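Local structure of putative lipoprotein GNA1162 (Neisseria meningitidis, 4HRV) at residues B[111-116]-B[120-125]. The protein is a lipoprotein of unknown function, probably membrane-tethered by its lipid, whose family belongs to the same clan as the N-terminal domain of TolB. The protein carries 3 engineered substitutions. Residues are numbered along the deposited sequence; the frame is centred on the assembly and turned at random.
Sequences KARLVD and GKELWS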
loop_
_atom_site.group_PDB
_atom_site.type_symbol
_atom_site.label_atom_id
_atom_site.label_comp_id
_atom_site.label_asym_id
_atom_site.label_seq_id
_atom_site.Cartn_x
_atom_site.Cartn_y
_atom_site.Cartn_z
ATOM N N LYS B 111 -1.215 10.581 4.869
ATOM C CA LYS B 111 -1.532 11.396 3.728
ATOM C C LYS B 111 -0.279 12.201 3.416
ATOM O O LYS B 111 0.567 12.403 4.283
ATOM C CB LYS B 111 -2.722 12.298 4.038
ATOM C CG LYS B 111 -2.501 13.256 5.200
ATOM C CD LYS B 111 -3.792 13.991 5.535
ATOM C CE LYS B 111 -3.609 14.945 6.704
ATOM N NZ LYS B 111 -4.884 15.631 7.057
ATOM N N ALA B 112 -0.123 12.608 2.167
ATOM C CA ALA B 112 1.085 13.318 1.785
ATOM C C ALA B 112 0.802 14.298 0.674
ATOM O O ALA B 112 -0.174 14.151 -0.060
ATOM C CB ALA B 112 2.175 12.348 1.372
ATOM N N ARG B 113 1.641 15.326 0.579
ATOM C CA ARG B 113 1.566 16.246 -0.530
ATOM C C ARG B 113 2.967 16.676 -0.934
ATOM O O ARG B 113 3.840 16.851 -0.085
ATOM C CB ARG B 113 0.710 17.459 -0.161
ATOM C CG ARG B 113 1.317 18.363 0.891
ATOM C CD ARG B 113 0.333 19.447 1.317
ATOM N NE ARG B 113 1.015 20.547 2.000
ATOM C CZ ARG B 113 1.400 20.494 3.271
ATOM N NH1 ARG B 113 1.164 19.401 3.985
ATOM N NH2 ARG B 113 2.019 21.524 3.824
ATOM N N LEU B 114 3.179 16.830 -2.238
ATOM C CA LEU B 114 4.457 17.299 -2.759
ATOM C C LEU B 114 4.294 18.746 -3.214
ATOM O O LEU B 114 3.422 19.048 -4.014
ATOM C CB LEU B 114 4.891 16.462 -3.957
ATOM C CG LEU B 114 6.298 16.794 -4.458
ATOM C CD1 LEU B 114 7.311 16.306 -3.438
ATOM C CD2 LEU B 114 6.586 16.183 -5.828
ATOM N N VAL B 115 5.117 19.642 -2.702
ATOM C CA VAL B 115 4.988 21.038 -3.102
ATOM C C VAL B 115 6.258 21.620 -3.705
ATOM O O VAL B 115 7.370 21.328 -3.277
ATOM C CB VAL B 115 4.495 21.953 -1.954
ATOM C CG1 VAL B 115 3.376 21.301 -1.205
ATOM C CG2 VAL B 115 5.635 22.329 -1.022
ATOM N N ASP B 116 6.063 22.465 -4.707
ATOM C CA ASP B 116 7.148 23.192 -5.332
ATOM C C ASP B 116 7.768 24.104 -4.277
ATOM O O ASP B 116 7.074 24.885 -3.639
ATOM C CB ASP B 116 6.588 23.992 -6.514
ATOM C CG ASP B 116 7.658 24.774 -7.267
ATOM O OD1 ASP B 116 8.492 25.446 -6.623
ATOM O OD2 ASP B 116 7.650 24.718 -8.514
ATOM N N GLY B 120 5.506 27.254 -3.492
ATOM C CA GLY B 120 4.549 26.651 -2.602
ATOM C C GLY B 120 3.410 25.964 -3.324
ATOM O O GLY B 120 2.459 25.549 -2.683
ATOM N N LYS B 121 3.491 25.851 -4.648
ATOM C CA LYS B 121 2.423 25.202 -5.400
ATOM C C LYS B 121 2.424 23.701 -5.167
ATOM O O LYS B 121 3.468 23.058 -5.152
ATOM C CB LYS B 121 2.488 25.505 -6.902
ATOM C CG LYS B 121 1.407 24.756 -7.695
ATOM C CD LYS B 121 1.479 25.005 -9.192
ATOM C CE LYS B 121 0.360 24.270 -9.931
ATOM N NZ LYS B 121 0.374 22.785 -9.711
ATOM N N GLU B 122 1.235 23.147 -4.988
ATOM C CA GLU B 122 1.100 21.716 -4.795
ATOM C C GLU B 122 1.264 20.979 -6.128
ATOM O O GLU B 122 0.613 21.311 -7.114
ATOM C CB GLU B 122 -0.249 21.394 -4.160
ATOM C CG GLU B 122 -0.396 19.934 -3.743
ATOM C CD GLU B 122 -1.687 19.662 -2.995
ATOM O OE1 GLU B 122 -2.648 19.175 -3.626
ATOM O OE2 GLU B 122 -1.737 19.924 -1.774
ATOM N N LEU B 123 2.139 19.982 -6.148
ATOM C CA LEU B 123 2.432 19.240 -7.367
ATOM C C LEU B 123 1.757 17.870 -7.384
ATOM O O LEU B 123 1.489 17.305 -8.457
ATOM C CB LEU B 123 3.940 19.070 -7.515
ATOM C CG LEU B 123 4.723 20.384 -7.481
ATOM C CD1 LEU B 123 6.200 20.115 -7.293
ATOM C CD2 LEU B 123 4.460 21.198 -8.734
ATOM N N TRP B 124 1.483 17.337 -6.195
ATOM C CA TRP B 124 0.902 16.005 -6.068
ATOM C C TRP B 124 0.339 15.829 -4.669
ATOM O O TRP B 124 0.840 16.431 -3.725
ATOM C CB TRP B 124 1.978 14.947 -6.304
ATOM C CG TRP B 124 1.531 13.546 -5.993
ATOM C CD1 TRP B 124 0.886 12.695 -6.837
ATOM C CD2 TRP B 124 1.699 12.838 -4.758
ATOM N NE1 TRP B 124 0.638 11.497 -6.210
ATOM C CE2 TRP B 124 1.130 11.554 -4.933
ATOM C CE3 TRP B 124 2.289 13.155 -3.530
ATOM C CZ2 TRP B 124 1.120 10.591 -3.920
ATOM C CZ3 TRP B 124 2.275 12.195 -2.517
ATOM C CH2 TRP B 124 1.696 10.927 -2.723
ATOM N N SER B 125 -0.705 15.016 -4.534
ATOM C CA SER B 125 -1.173 14.605 -3.210
ATOM C C SER B 125 -1.867 13.240 -3.227
ATOM O O SER B 125 -2.527 12.875 -4.198
ATOM C CB SER B 125 -2.072 15.662 -2.563
ATOM O OG SER B 125 -3.346 15.701 -3.167
#
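Gly120 and Asp116 close the turn of an antiparallel beta hairpin, strands 104-116 and 122-133, which carries a classic beta bulge just beyond the turn. Gly120 N donates to Asp116 O at 2.8 Å, and the positive phi of 77° at this position is a conformation that glycine adopts easily. Asp116 suits the turn as well: its OD1 accepts a bond from Arg118 N. Next, Lys121 O takes the N-H of Asp116 in its carbonyl plane, while its long side chain leads away from the partner strand, and its NZ bends back to donate a hydrogen bond to Glu122 O. Glu122 is paired with Val115, and its extended chain crosses that of Arg113 at about a right angle. Glu122 OE2 comes within 3.8 Å of Arg113 CD, but Arg113 NE stays 4.7 Å from that oxygen, so the attraction is probably a loose electrostatic one rather than a salt bridge. Leu123 is the extra residue of the bulge. Leu123 N donates to Leu114 O nearly end-on at 2.7 Å, and the same oxygen receives a weak bond from Trp124 N. With CG beside its own backbone N (chi1 -55°), Leu123 lays CD1 beside Asp116 N, whose hydrogen goes to Lys121 O, and against Leu114 CD2. Trp124 returns to regular pairing: its O accepts the straight N-H of Leu114, and its CB packs on Leu114 CB. The indole lies on the same face of the sheet as Leu114, with Leu114 N at its edge; the second subunit packs on this face too: Leu141 of that subunit touches Leu114, and Glu132 of that subunit accepts a bond from Trp124 NE1. The methyl of Ala112 approaches the six-membered ring obliquely, Ala112 CB to Trp124 CZ3 3.9 Å. Ser125, compact beside Arg113, ends the contact with its CA 3.3 Å from Ala112 O, a CA-H...O contact.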